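PDB 7CLU: methyltransferase domain-containing protein, which probably transfers a methyl group from S-adenosyl-L-methionine to an oxygen of a prodigiosin-pathway intermediate, as a dimeric O-methyltransferase. Local coordinates for residues A[111-116]-A[295-300]; A[134-139]-A[198-203]; A[182-187]-A[218-223]; A[244-249]-A[256-261]. All coordinates share one frame; numbering follows the deposited sequence.

Contact 1 of 4, residues A[111-116]-A[295-300]; sequences KTAVRN and MLVSTD
Leu296, near the end of helix 286-298, carries this contact by reaching over the carbonyl of Ala113 in helix 110-116. Followed outward, its CB turns the chain toward the other helix, and the first torsion sets CG anti to the backbone N (chi1 166°). CG then lies 4.0 Å from Ala113 CB. Beyond it the two methyls part: CD1 settles against the backbone, 3.7 Å from Ala113 O, while CD2 meets Val114 CG2 at 3.9 Å. The Leu296 and Val114 side chains cross at about a right angle, so they touch through methyl ends and do not run alongside one another.

One residue further on, Val297 presents CG1 to the same alanine, with Val297 CG1 3.7 Å from Ala113 CB. The Ala113 methyl is thus shared by Leu296 and Val297, and the helices come close enough for Ala113 CA and Val297 CA to lie 5.7 Å apart. The helix ends after Ser298: Met295 O accepts from both Thr299 N and Thr299 OG1, which reach it from opposite faces of its plane.

Val114 also packs on Leu27 of the second subunit, and Leu296 on Gln56 of that subunit. Close apolar helix packing of this kind, buried and backed by the partner chain, is consistent with the dimer interface of small-molecule O-methyltransferases, where the partner subunit packs against the helices.

Contact 2 of 4, residues A[134-139]-A[198-203]; sequences ILYQNP and CELPQA
The turn that follows the second strand of a Rossmann-like methyltransferase sheet supplies one half of this contact: strand 194-199 ends at Glu199, a residue seen to bind S-adenosyl-L-homocysteine, and helix 201-214 begins just beyond. The other half is the end of helix 131-137, whose Tyr136 reaches across to the new helix. Gln202 brings its amide nitrogen over one face of the tyrosine ring, with NE2 3.2 Å above the plane and displaced toward the rim. The nearest ring atoms are Tyr136 CZ and CE1, each 3.3 Å from Gln202 NE2. Ring and amide planes stand 48° apart, so the two groups meet through the nitrogen and are not laid flat on each other. A bend in the glutamine chain (chi2 82°) points NE2 at the ring. Leu200 adds a looser apolar touch, its CD1 lying 4.4 Å from Tyr136 CE2 and oblique to the ring.

The contact lies at the surface, with Tyr136 itself exposed. On the tyrosine side, Phe132 of the same helix meets the Tyr136 ring at a plane angle of about 40°. On the other, Leu200 leans on Asp226, another residue seen to bind S-adenosyl-L-homocysteine, while Pro201 touches Glu224 of strand 221-224. Helix 131-137 is in this way set against the strand-to-helix turn, beside the two neighbouring parallel strands 194-199 and 221-224.

Contact 3 of 4, residues A[182-187]-A[218-223]; sequences LPMAIA and ERIDVV
Ile220 pushes its CD1 methyl against the backbone of helix 181-189, where it lies 3.7 Å from both Pro183 C and Met184 N. Among side-chain atoms, Ile220 CD1 meets Pro183 CB and comes within 3.8 Å of Met184 CG. Met184 and Ile220 cross at about a right angle, the methionine touching through the base of its chain.

One turn along the helix, Ala187 CB sits over one face of the Arg219 guanidinium, 3.9 Å from Arg219 NE. The first torsion (chi1 -176°) places Arg219 CG 3.9 Å from Ala187 CB, and the bend at chi2 (75°) then brings the guanidinium under that methyl. A water lies in the guanidinium plane at its edge and accepts from Arg219 NE at 2.8 Å; its approach to Ala187 O is unusually short and of doubtful geometry.

In the next shell, Arg219 NH2 bonds to Ile193 O, and Pro183 and Ala187 rest on Ile197 and Leu195 of strand 194-199. The helix therefore packs on the parallel sheet beside the entry to edge strand 221-224. Chemically, the contact combines apolar packing of Ile220 CD1 on the helix with a guanidinium that bonds Ile193 O directly through NH2 and a water through NE, so its N-H donors join the 218-220 loop to the loop at Ile193.

Contact 4 of 4, residues A[244-249]-A[256-261]; sequences WMLHDY and TILRNI
The ring of Tyr249 meets helix 251-264 at CD2, where the Ile257 CD1 methyl comes in obliquely at 3.7 Å. Asp248 CB lies over one face of that ring, 3.7 Å above its plane and toward the rim, while Met245 CG comes up to its edge in the plane. Within 244-249 the Trp244 and His247 rings overlap at their rims: His247 CE1 stands 3.1 Å above the plane of the Trp244 ring, and Trp244 NE1 lies over a face of the imidazole. His247 NE2 also makes a weak bond to Trp244 O, bent to 123° at the hydrogen, and His247 ND1 is hydrogen-bonded to Glu304 OE2.

Leu246 makes the other main contact. Its CD2 methyl touches Leu258 CD2 at 4.2 Å and reaches Ile257 CG2 more loosely. The two Ile257 branches divide the work: CG1, anti to the carbonyl carbon (chi1 -71°), leads CD1 to the tyrosine, and CG2 faces the leucine. Around this apolar patch, Leu246 rests on Ala273 and Leu258 on Phe271, both of strand 270-275, while Glu275 accepts from the backbone nitrogens of Leu246 and His247.

His247 is the predicted proton acceptor, as in related O-methyltransferases. The chemistry is thus split within segment 244-249: aliphatic and aromatic packing ties Leu246 and Tyr249 to the helix, while the bond of ND1 to Glu304 and the ring contact with Trp244 hold the imidazole, with the weak bond from NE2 adding to this.

Overall arrangement
All four contacts fall within the O-methyltransferase domain, and contact 1 spans the widest separation, with the other three lying between its segments in the chain. Contacts 2 and 3 interlock in sequence and share a sheet: Glu199 N and Val223 O, 2.9 Å apart, probably hydrogen-bond across neighbouring strands 194-199 and 221-224. Contact 4 comes later, after strand 239-243, its centre 16 Å from that of contact 2. Contact 1 touches contact 4 through Met295 CE, 3.5 Å from Asp248 OD1, yet its centre is 37 Å from that of contact 3. Helix 286-298 thus links the dimer side of the fold to the predicted catalytic turn, with the strand ends that carry S-adenosyl-L-homocysteine-binding residues beyond.

Contact 1 of 4, residues A[111-116]-A[295-300]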
loop_
_atom_site.group_PDB
_atom_site.type_symbol
_atom_site.label_atom_id
_atom_site.label_comp_id
_atom_site.label_asym_id
_atom_site.label_seq_id
_atom_site.Cartn_x
_atom_site.Cartn_y
_atom_site.Cartn_z
ATOM N N LYS A 111 13.908 0.703 2.485
ATOM C CA LYS A 111 15.053 1.607 2.460
ATOM C C LYS A 111 16.344 0.839 2.691
ATOM O O LYS A 111 17.332 1.033 1.974
ATOM C CB LYS A 111 14.884 2.708 3.513
ATOM C CG LYS A 111 16.196 3.424 3.910
ATOM C CD LYS A 111 15.948 4.499 4.968
ATOM C CE LYS A 111 17.161 4.695 5.875
ATOM N NZ LYS A 111 16.998 5.864 6.798
ATOM N N THR A 112 16.333 -0.073 3.664
ATOM C CA THR A 112 17.542 -0.824 3.984
ATOM C C THR A 112 17.833 -1.879 2.922
ATOM O O THR A 112 19.007 -2.190 2.661
ATOM C CB THR A 112 17.394 -1.445 5.377
ATOM O OG1 THR A 112 17.207 -0.398 6.330
ATOM C CG2 THR A 112 18.633 -2.265 5.762
ATOM N N ALA A 113 16.787 -2.431 2.294
ATOM C CA ALA A 113 16.997 -3.395 1.215
ATOM C C ALA A 113 17.676 -2.735 0.025
ATOM O O ALA A 113 18.508 -3.352 -0.648
ATOM C CB ALA A 113 15.666 -4.027 0.781
ATOM N N VAL A 114 17.345 -1.475 -0.247
ATOM C CA VAL A 114 18.018 -0.777 -1.331
ATOM C C VAL A 114 19.426 -0.389 -0.905
ATOM O O VAL A 114 20.367 -0.424 -1.706
ATOM C CB VAL A 114 17.203 0.451 -1.780
ATOM C CG1 VAL A 114 17.954 1.211 -2.871
ATOM C CG2 VAL A 114 15.836 0.028 -2.307
ATOM N N ARG A 115 19.583 -0.011 0.364
ATOM C CA ARG A 115 20.897 0.357 0.862
ATOM C C ARG A 115 21.858 -0.824 0.793
ATOM O O ARG A 115 23.040 -0.647 0.480
ATOM C CB ARG A 115 20.771 0.893 2.289
ATOM C CG ARG A 115 22.095 1.216 2.963
ATOM C CD ARG A 115 22.428 2.681 2.795
ATOM N NE ARG A 115 21.547 3.529 3.589
ATOM C CZ ARG A 115 21.498 4.850 3.468
ATOM N NH1 ARG A 115 22.281 5.456 2.584
ATOM N NH2 ARG A 115 20.667 5.561 4.222
ATOM N N ASN A 116 21.364 -2.045 1.039
ATOM C CA ASN A 116 22.225 -3.220 1.111
ATOM C C ASN A 116 22.093 -4.173 -0.068
ATOM O O ASN A 116 22.875 -5.131 -0.150
ATOM C CB ASN A 116 21.949 -3.991 2.409
ATOM C CG ASN A 116 22.217 -3.150 3.635
ATOM O OD1 ASN A 116 23.069 -2.273 3.610
ATOM N ND2 ASN A 116 21.490 -3.409 4.713
ATOM N N MET A 295 10.822 -8.584 -5.178
ATOM C CA MET A 295 11.840 -9.629 -5.202
ATOM C C MET A 295 13.056 -9.224 -4.377
ATOM O O MET A 295 13.670 -10.066 -3.712
ATOM C CB MET A 295 12.255 -9.926 -6.641
ATOM C CG MET A 295 11.120 -10.231 -7.556
ATOM S SD MET A 295 9.872 -11.251 -6.758
ATOM C CE MET A 295 10.749 -12.765 -6.714
ATOM N N LEU A 296 13.409 -7.934 -4.417
ATOM C CA LEU A 296 14.553 -7.436 -3.669
ATOM C C LEU A 296 14.370 -7.654 -2.172
ATOM O O LEU A 296 15.279 -8.150 -1.492
ATOM C CB LEU A 296 14.761 -5.950 -3.975
ATOM C CG LEU A 296 15.694 -5.169 -3.057
ATOM C CD1 LEU A 296 17.122 -5.706 -3.215
ATOM C CD2 LEU A 296 15.638 -3.674 -3.388
ATOM N N VAL A 297 13.197 -7.283 -1.635
ATOM C CA VAL A 297 13.033 -7.296 -0.186
ATOM C C VAL A 297 12.793 -8.695 0.352
ATOM O O VAL A 297 13.037 -8.938 1.546
ATOM C CB VAL A 297 11.880 -6.390 0.288
ATOM C CG1 VAL A 297 12.147 -4.925 -0.086
ATOM C CG2 VAL A 297 10.557 -6.869 -0.260
ATOM N N SER A 298 12.361 -9.628 -0.496
ATOM C CA SER A 298 11.838 -10.909 -0.036
ATOM C C SER A 298 12.673 -12.118 -0.429
ATOM O O SER A 298 12.602 -13.132 0.261
ATOM C CB SER A 298 10.409 -11.120 -0.561
ATOM O OG SER A 298 10.380 -11.310 -1.975
ATOM N N THR A 299 13.417 -12.065 -1.528
ATOM C CA THR A 299 14.163 -13.220 -2.013
ATOM C C THR A 299 15.656 -12.934 -1.909
ATOM O O THR A 299 16.082 -11.845 -1.517
ATOM C CB THR A 299 13.782 -13.571 -3.454
ATOM O OG1 THR A 299 14.426 -12.660 -4.355
ATOM C CG2 THR A 299 12.259 -13.510 -3.649
ATOM N N ASP A 300 16.467 -13.919 -2.282
ATOM C CA ASP A 300 17.894 -13.716 -2.083
ATOM C C ASP A 300 18.541 -12.922 -3.212
ATOM O O ASP A 300 19.567 -12.275 -2.978
ATOM C CB ASP A 300 18.590 -15.060 -1.872
ATOM C CG ASP A 300 18.399 -15.576 -0.460
ATOM O OD1 ASP A 300 17.676 -14.908 0.309
ATOM O OD2 ASP A 300 18.952 -16.637 -0.108
#

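Contact 2 of 4, residues A[134-139]-A[198-203]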
loop_
_atom_site.group_PDB
_atom_site.type_symbol
_atom_site.label_atom_id
_atom_site.label_comp_id
_atom_site.label_asym_id
_atom_site.label_seq_id
_atom_site.Cartn_x
_atom_site.Cartn_y
_atom_site.Cartn_z
ATOM N N ILE A 134 14.093 -21.758 2.944
ATOM C CA ILE A 134 12.716 -21.595 3.409
ATOM C C ILE A 134 11.744 -22.291 2.461
ATOM O O ILE A 134 10.767 -22.909 2.899
ATOM C CB ILE A 134 12.393 -20.098 3.587
ATOM C CG1 ILE A 134 13.278 -19.497 4.684
ATOM C CG2 ILE A 134 10.922 -19.880 3.930
ATOM C CD1 ILE A 134 13.470 -17.996 4.596
ATOM N N LEU A 135 12.028 -22.251 1.157
ATOM C CA LEU A 135 11.135 -22.847 0.164
ATOM C C LEU A 135 11.203 -24.369 0.185
ATOM O O LEU A 135 10.166 -25.050 0.151
ATOM C CB LEU A 135 11.486 -22.332 -1.233
ATOM C CG LEU A 135 11.147 -20.895 -1.619
ATOM C CD1 LEU A 135 10.833 -20.830 -3.102
ATOM C CD2 LEU A 135 9.975 -20.365 -0.789
ATOM N N TYR A 136 12.427 -24.917 0.186
ATOM C CA TYR A 136 12.633 -26.364 0.209
ATOM C C TYR A 136 12.034 -26.988 1.460
ATOM O O TYR A 136 11.532 -28.117 1.413
ATOM C CB TYR A 136 14.137 -26.659 0.131
ATOM C CG TYR A 136 14.541 -27.993 -0.483
ATOM C CD1 TYR A 136 14.668 -29.138 0.307
ATOM C CD2 TYR A 136 14.850 -28.092 -1.836
ATOM C CE1 TYR A 136 15.053 -30.344 -0.242
ATOM C CE2 TYR A 136 15.237 -29.301 -2.399
ATOM C CZ TYR A 136 15.338 -30.422 -1.600
ATOM O OH TYR A 136 15.729 -31.623 -2.161
ATOM N N GLN A 137 12.061 -26.258 2.575
ATOM C CA GLN A 137 11.562 -26.736 3.858
ATOM C C GLN A 137 10.044 -26.641 4.005
ATOM O O GLN A 137 9.476 -27.335 4.856
ATOM C CB GLN A 137 12.230 -25.944 4.987
ATOM C CG GLN A 137 11.921 -26.443 6.390
ATOM C CD GLN A 137 13.112 -26.343 7.320
ATOM O OE1 GLN A 137 13.786 -25.309 7.379
ATOM N NE2 GLN A 137 13.382 -27.419 8.055
ATOM N N ASN A 138 9.366 -25.807 3.219
ATOM C CA ASN A 138 7.932 -25.571 3.394
ATOM C C ASN A 138 7.194 -25.818 2.083
ATOM O O ASN A 138 6.737 -24.877 1.423
ATOM C CB ASN A 138 7.665 -24.157 3.915
ATOM C CG ASN A 138 8.133 -23.956 5.353
ATOM O OD1 ASN A 138 9.333 -23.834 5.618
ATOM N ND2 ASN A 138 7.183 -23.895 6.289
ATOM N N PRO A 139 7.039 -27.085 1.686
ATOM C CA PRO A 139 6.289 -27.378 0.458
ATOM C C PRO A 139 4.794 -27.090 0.569
ATOM O O PRO A 139 4.148 -26.871 -0.465
ATOM C CB PRO A 139 6.562 -28.872 0.231
ATOM C CG PRO A 139 6.780 -29.408 1.598
ATOM C CD PRO A 139 7.518 -28.315 2.342
ATOM N N CYS A 198 7.363 -31.946 -14.329
ATOM C CA CYS A 198 8.521 -32.269 -13.495
ATOM C C CYS A 198 8.415 -31.529 -12.161
ATOM O O CYS A 198 8.356 -30.297 -12.146
ATOM C CB CYS A 198 9.819 -31.897 -14.199
ATOM S SG CYS A 198 11.278 -32.399 -13.250
ATOM N N GLU A 199 8.372 -32.281 -11.052
ATOM C CA GLU A 199 8.248 -31.702 -9.718
ATOM C C GLU A 199 9.386 -32.189 -8.834
ATOM O O GLU A 199 9.921 -33.279 -9.045
ATOM C CB GLU A 199 6.925 -32.072 -9.033
ATOM C CG GLU A 199 5.704 -31.349 -9.574
ATOM C CD GLU A 199 5.847 -29.844 -9.512
ATOM O OE1 GLU A 199 6.126 -29.319 -8.412
ATOM O OE2 GLU A 199 5.686 -29.192 -10.564
ATOM N N LEU A 200 9.730 -31.378 -7.835
ATOM C CA LEU A 200 10.627 -31.827 -6.782
ATOM C C LEU A 200 10.081 -33.108 -6.161
ATOM O O LEU A 200 8.862 -33.246 -6.010
ATOM C CB LEU A 200 10.775 -30.754 -5.697
ATOM C CG LEU A 200 11.599 -29.501 -5.987
ATOM C CD1 LEU A 200 11.570 -28.584 -4.768
ATOM C CD2 LEU A 200 13.026 -29.859 -6.363
ATOM N N PRO A 201 10.941 -34.059 -5.793
ATOM C CA PRO A 201 10.449 -35.308 -5.184
ATOM C C PRO A 201 9.500 -35.107 -4.010
ATOM O O PRO A 201 8.648 -35.970 -3.767
ATOM C CB PRO A 201 11.741 -36.019 -4.750
ATOM C CG PRO A 201 12.885 -35.149 -5.234
ATOM C CD PRO A 201 12.352 -34.157 -6.193
ATOM N N GLN A 202 9.594 -33.986 -3.292
ATOM C CA GLN A 202 8.661 -33.732 -2.194
ATOM C C GLN A 202 7.277 -33.347 -2.705
ATOM O O GLN A 202 6.267 -33.800 -2.156
ATOM C CB GLN A 202 9.191 -32.632 -1.277
ATOM C CG GLN A 202 10.546 -32.906 -0.702
ATOM C CD GLN A 202 11.642 -32.549 -1.673
ATOM O OE1 GLN A 202 11.949 -33.315 -2.589
ATOM N NE2 GLN A 202 12.226 -31.368 -1.496
ATOM N N ALA A 203 7.206 -32.504 -3.742
ATOM C CA ALA A 203 5.928 -31.999 -4.243
ATOM C C ALA A 203 5.202 -32.961 -5.178
ATOM O O ALA A 203 4.064 -32.664 -5.575
ATOM C CB ALA A 203 6.134 -30.672 -4.984
#

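Contact 3 of 4, residues A[182-187]-A[218-223]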
loop_
_atom_site.group_PDB
_atom_site.type_symbol
_atom_site.label_atom_id
_atom_site.label_comp_id
_atom_site.label_asym_id
_atom_site.label_seq_id
_atom_site.Cartn_x
_atom_site.Cartn_y
_atom_site.Cartn_z
ATOM N N LEU A 182 -1.772 -25.696 -16.729
ATOM C CA LEU A 182 -1.396 -25.489 -18.120
ATOM C C LEU A 182 -1.424 -26.793 -18.904
ATOM O O LEU A 182 -2.082 -26.837 -19.957
ATOM C CB LEU A 182 -0.041 -24.787 -18.201
ATOM C CG LEU A 182 0.673 -24.750 -19.553
ATOM C CD1 LEU A 182 -0.185 -24.084 -20.591
ATOM C CD2 LEU A 182 2.031 -24.008 -19.385
ATOM N N PRO A 183 -0.778 -27.884 -18.468
ATOM C CA PRO A 183 -0.887 -29.119 -19.264
ATOM C C PRO A 183 -2.299 -29.683 -19.307
ATOM O O PRO A 183 -2.642 -30.366 -20.276
ATOM C CB PRO A 183 0.104 -30.081 -18.585
ATOM C CG PRO A 183 0.378 -29.493 -17.255
ATOM C CD PRO A 183 0.226 -28.020 -17.395
ATOM N N MET A 184 -3.142 -29.406 -18.307
ATOM C CA MET A 184 -4.555 -29.759 -18.437
ATOM C C MET A 184 -5.206 -29.005 -19.597
ATOM O O MET A 184 -5.914 -29.601 -20.420
ATOM C CB MET A 184 -5.295 -29.486 -17.123
ATOM C CG MET A 184 -5.050 -30.558 -16.095
ATOM S SD MET A 184 -5.814 -30.288 -14.489
ATOM C CE MET A 184 -5.355 -28.632 -14.141
ATOM N N ALA A 185 -4.969 -27.691 -19.690
ATOM C CA ALA A 185 -5.568 -26.920 -20.774
ATOM C C ALA A 185 -5.047 -27.386 -22.129
ATOM O O ALA A 185 -5.799 -27.421 -23.115
ATOM C CB ALA A 185 -5.307 -25.428 -20.575
ATOM N N ILE A 186 -3.767 -27.774 -22.187
ATOM C CA ILE A 186 -3.207 -28.315 -23.421
ATOM C C ILE A 186 -3.916 -29.609 -23.793
ATOM O O ILE A 186 -4.401 -29.761 -24.918
ATOM C CB ILE A 186 -1.686 -28.515 -23.289
ATOM C CG1 ILE A 186 -1.001 -27.176 -23.015
ATOM C CG2 ILE A 186 -1.122 -29.135 -24.551
ATOM C CD1 ILE A 186 0.456 -27.315 -22.573
ATOM N N ALA A 187 -4.024 -30.543 -22.835
ATOM C CA ALA A 187 -4.735 -31.804 -23.064
ATOM C C ALA A 187 -6.153 -31.580 -23.560
ATOM O O ALA A 187 -6.665 -32.359 -24.379
ATOM C CB ALA A 187 -4.800 -32.634 -21.781
ATOM N N GLU A 218 -3.784 -40.312 -15.788
ATOM C CA GLU A 218 -3.175 -41.081 -16.867
ATOM C C GLU A 218 -2.762 -40.212 -18.041
ATOM O O GLU A 218 -1.862 -40.594 -18.797
ATOM C CB GLU A 218 -4.129 -42.167 -17.354
ATOM C CG GLU A 218 -4.415 -43.226 -16.317
ATOM C CD GLU A 218 -5.087 -44.441 -16.919
ATOM O OE1 GLU A 218 -4.998 -45.526 -16.303
ATOM O OE2 GLU A 218 -5.703 -44.310 -18.008
ATOM N N ARG A 219 -3.387 -39.049 -18.198
ATOM C CA ARG A 219 -3.098 -38.170 -19.323
ATOM C C ARG A 219 -1.796 -37.392 -19.138
ATOM O O ARG A 219 -1.124 -37.066 -20.127
ATOM C CB ARG A 219 -4.271 -37.202 -19.516
ATOM C CG ARG A 219 -4.155 -36.292 -20.723
ATOM C CD ARG A 219 -4.422 -37.041 -22.025
ATOM N NE ARG A 219 -4.217 -36.178 -23.187
ATOM C CZ ARG A 219 -3.022 -35.865 -23.678
ATOM N NH1 ARG A 219 -1.920 -36.348 -23.109
ATOM N NH2 ARG A 219 -2.922 -35.065 -24.736
ATOM N N ILE A 220 -1.435 -37.074 -17.895
ATOM C CA ILE A 220 -0.312 -36.192 -17.584
ATOM C C ILE A 220 0.588 -36.894 -16.571
ATOM O O ILE A 220 0.169 -37.156 -15.437
ATOM C CB ILE A 220 -0.795 -34.834 -17.036
ATOM C CG1 ILE A 220 -1.729 -34.142 -18.047
ATOM C CG2 ILE A 220 0.385 -33.931 -16.673
ATOM C CD1 ILE A 220 -2.437 -32.937 -17.450
ATOM N N ASP A 221 1.814 -37.208 -16.976
ATOM C CA ASP A 221 2.743 -37.859 -16.061
ATOM C C ASP A 221 3.406 -36.842 -15.140
ATOM O O ASP A 221 3.632 -35.685 -15.506
ATOM C CB ASP A 221 3.825 -38.619 -16.825
ATOM C CG ASP A 221 3.277 -39.799 -17.603
ATOM O OD1 ASP A 221 2.388 -40.506 -17.083
ATOM O OD2 ASP A 221 3.740 -40.017 -18.742
ATOM N N VAL A 222 3.728 -37.290 -13.933
ATOM C CA VAL A 222 4.538 -36.519 -13.002
ATOM C C VAL A 222 5.876 -37.226 -12.893
ATOM O O VAL A 222 5.933 -38.397 -12.501
ATOM C CB VAL A 222 3.870 -36.382 -11.627
ATOM C CG1 VAL A 222 4.654 -35.410 -10.755
ATOM C CG2 VAL A 222 2.439 -35.907 -11.797
ATOM N N VAL A 223 6.940 -36.536 -13.277
ATOM C CA VAL A 223 8.286 -37.049 -13.090
ATOM C C VAL A 223 8.991 -36.195 -12.049
ATOM O O VAL A 223 8.637 -35.041 -11.798
ATOM C CB VAL A 223 9.086 -37.077 -14.395
ATOM C CG1 VAL A 223 8.386 -37.985 -15.420
ATOM C CG2 VAL A 223 9.295 -35.667 -14.911
HETATM O O HOH W 1 -6.187 -34.834 -24.587
#

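Contact 4 of 4, residues A[244-249]-A[256-261]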
loop_
_atom_site.group_PDB
_atom_site.type_symbol
_atom_site.label_atom_id
_atom_site.label_comp_id
_atom_site.label_asym_id
_atom_site.label_seq_id
_atom_site.Cartn_x
_atom_site.Cartn_y
_atom_site.Cartn_z
ATOM N N TRP A 244 7.364 -18.727 -15.240
ATOM C CA TRP A 244 7.494 -17.551 -14.371
ATOM C C TRP A 244 8.359 -17.823 -13.141
ATOM O O TRP A 244 8.022 -17.425 -12.023
ATOM C CB TRP A 244 6.107 -17.032 -13.972
ATOM C CG TRP A 244 6.063 -15.562 -13.746
ATOM C CD1 TRP A 244 7.017 -14.645 -14.090
ATOM C CD2 TRP A 244 5.025 -14.837 -13.090
ATOM N NE1 TRP A 244 6.620 -13.388 -13.709
ATOM C CE2 TRP A 244 5.400 -13.478 -13.092
ATOM C CE3 TRP A 244 3.803 -15.202 -12.514
ATOM C CZ2 TRP A 244 4.603 -12.484 -12.519
ATOM C CZ3 TRP A 244 3.001 -14.205 -11.958
ATOM C CH2 TRP A 244 3.405 -12.866 -11.971
ATOM N N MET A 245 9.503 -18.483 -13.352
ATOM C CA MET A 245 10.415 -18.838 -12.268
ATOM C C MET A 245 11.739 -18.089 -12.306
ATOM O O MET A 245 12.365 -17.914 -11.260
ATOM C CB MET A 245 10.702 -20.351 -12.282
ATOM C CG MET A 245 11.666 -20.834 -11.160
ATOM S SD MET A 245 12.026 -22.611 -11.136
ATOM C CE MET A 245 10.353 -23.239 -11.036
ATOM N N LEU A 246 12.185 -17.646 -13.479
ATOM C CA LEU A 246 13.525 -17.088 -13.583
ATOM C C LEU A 246 13.673 -15.861 -12.697
ATOM O O LEU A 246 14.685 -15.704 -12.001
ATOM C CB LEU A 246 13.838 -16.739 -15.037
ATOM C CG LEU A 246 13.855 -17.927 -16.016
ATOM C CD1 LEU A 246 14.049 -17.475 -17.460
ATOM C CD2 LEU A 246 14.940 -18.930 -15.623
ATOM N N HIS A 247 12.665 -14.987 -12.695
ATOM C CA HIS A 247 12.758 -13.751 -11.929
ATOM C C HIS A 247 12.787 -13.977 -10.425
ATOM O O HIS A 247 12.954 -13.006 -9.683
ATOM C CB HIS A 247 11.602 -12.821 -12.296
ATOM C CG HIS A 247 10.273 -13.277 -11.786
ATOM N ND1 HIS A 247 9.305 -12.402 -11.339
ATOM C CD2 HIS A 247 9.742 -14.517 -11.670
ATOM C CE1 HIS A 247 8.241 -13.084 -10.957
ATOM N NE2 HIS A 247 8.483 -14.370 -11.142
ATOM N N ASP A 248 12.615 -15.207 -9.954
ATOM C CA ASP A 248 12.760 -15.489 -8.535
ATOM C C ASP A 248 14.220 -15.560 -8.106
ATOM O O ASP A 248 14.490 -15.551 -6.902
ATOM C CB ASP A 248 12.061 -16.813 -8.184
ATOM C CG ASP A 248 10.577 -16.785 -8.492
ATOM O OD1 ASP A 248 9.984 -15.691 -8.481
ATOM O OD2 ASP A 248 10.001 -17.859 -8.747
ATOM N N TYR A 249 15.155 -15.608 -9.059
ATOM C CA TYR A 249 16.560 -15.876 -8.785
ATOM C C TYR A 249 17.453 -14.799 -9.386
ATOM O O TYR A 249 17.092 -14.108 -10.342
ATOM C CB TYR A 249 16.970 -17.249 -9.336
ATOM C CG TYR A 249 16.144 -18.354 -8.734
ATOM C CD1 TYR A 249 16.404 -18.820 -7.447
ATOM C CD2 TYR A 249 15.064 -18.892 -9.424
ATOM C CE1 TYR A 249 15.627 -19.812 -6.879
ATOM C CE2 TYR A 249 14.283 -19.879 -8.864
ATOM C CZ TYR A 249 14.566 -20.332 -7.591
ATOM O OH TYR A 249 13.786 -21.316 -7.033
ATOM N N THR A 256 22.417 -20.812 -14.293
ATOM C CA THR A 256 22.597 -22.203 -13.884
ATOM C C THR A 256 21.367 -23.037 -14.226
ATOM O O THR A 256 21.478 -24.134 -14.791
ATOM C CB THR A 256 22.890 -22.277 -12.384
ATOM O OG1 THR A 256 24.155 -21.660 -12.109
ATOM C CG2 THR A 256 22.901 -23.713 -11.928
ATOM N N ILE A 257 20.180 -22.526 -13.881
ATOM C CA ILE A 257 18.928 -23.198 -14.226
ATOM C C ILE A 257 18.846 -23.438 -15.729
ATOM O O ILE A 257 18.506 -24.537 -16.185
ATOM C CB ILE A 257 17.732 -22.362 -13.736
ATOM C CG1 ILE A 257 17.621 -22.405 -12.208
ATOM C CG2 ILE A 257 16.474 -22.840 -14.392
ATOM C CD1 ILE A 257 16.931 -21.194 -11.612
ATOM N N LEU A 258 19.141 -22.402 -16.521
ATOM C CA LEU A 258 18.978 -22.495 -17.965
ATOM C C LEU A 258 19.999 -23.450 -18.570
ATOM O O LEU A 258 19.678 -24.217 -19.488
ATOM C CB LEU A 258 19.112 -21.116 -18.598
ATOM C CG LEU A 258 18.004 -20.064 -18.403
ATOM C CD1 LEU A 258 18.516 -18.729 -18.902
ATOM C CD2 LEU A 258 16.731 -20.471 -19.151
ATOM N N ARG A 259 21.237 -23.404 -18.076
ATOM C CA ARG A 259 22.239 -24.369 -18.506
ATOM C C ARG A 259 21.846 -25.778 -18.081
ATOM O O ARG A 259 22.050 -26.741 -18.827
ATOM C CB ARG A 259 23.609 -23.982 -17.940
ATOM C CG ARG A 259 24.258 -22.790 -18.642
ATOM C CD ARG A 259 25.778 -22.761 -18.434
ATOM N NE ARG A 259 26.124 -22.402 -17.065
ATOM C CZ ARG A 259 26.581 -21.206 -16.704
ATOM N NH1 ARG A 259 26.754 -20.266 -17.625
ATOM N NH2 ARG A 259 26.873 -20.953 -15.426
ATOM N N ASN A 260 21.258 -25.917 -16.889
ATOM C CA ASN A 260 20.835 -27.239 -16.429
ATOM C C ASN A 260 19.760 -27.819 -17.335
ATOM O O ASN A 260 19.804 -29.007 -17.681
ATOM C CB ASN A 260 20.331 -27.166 -14.983
ATOM C CG ASN A 260 21.461 -27.132 -13.964
ATOM O OD1 ASN A 260 22.620 -27.362 -14.305
ATOM N ND2 ASN A 260 21.123 -26.844 -12.709
ATOM N N ILE A 261 18.775 -26.999 -17.717
ATOM C CA ILE A 261 17.737 -27.460 -18.637
ATOM C C ILE A 261 18.318 -27.735 -20.017
ATOM O O ILE A 261 17.985 -28.740 -20.651
ATOM C CB ILE A 261 16.593 -26.439 -18.710
ATOM C CG1 ILE A 261 15.876 -26.362 -17.354
ATOM C CG2 ILE A 261 15.643 -26.822 -19.838
ATOM C CD1 ILE A 261 14.812 -25.283 -17.272
#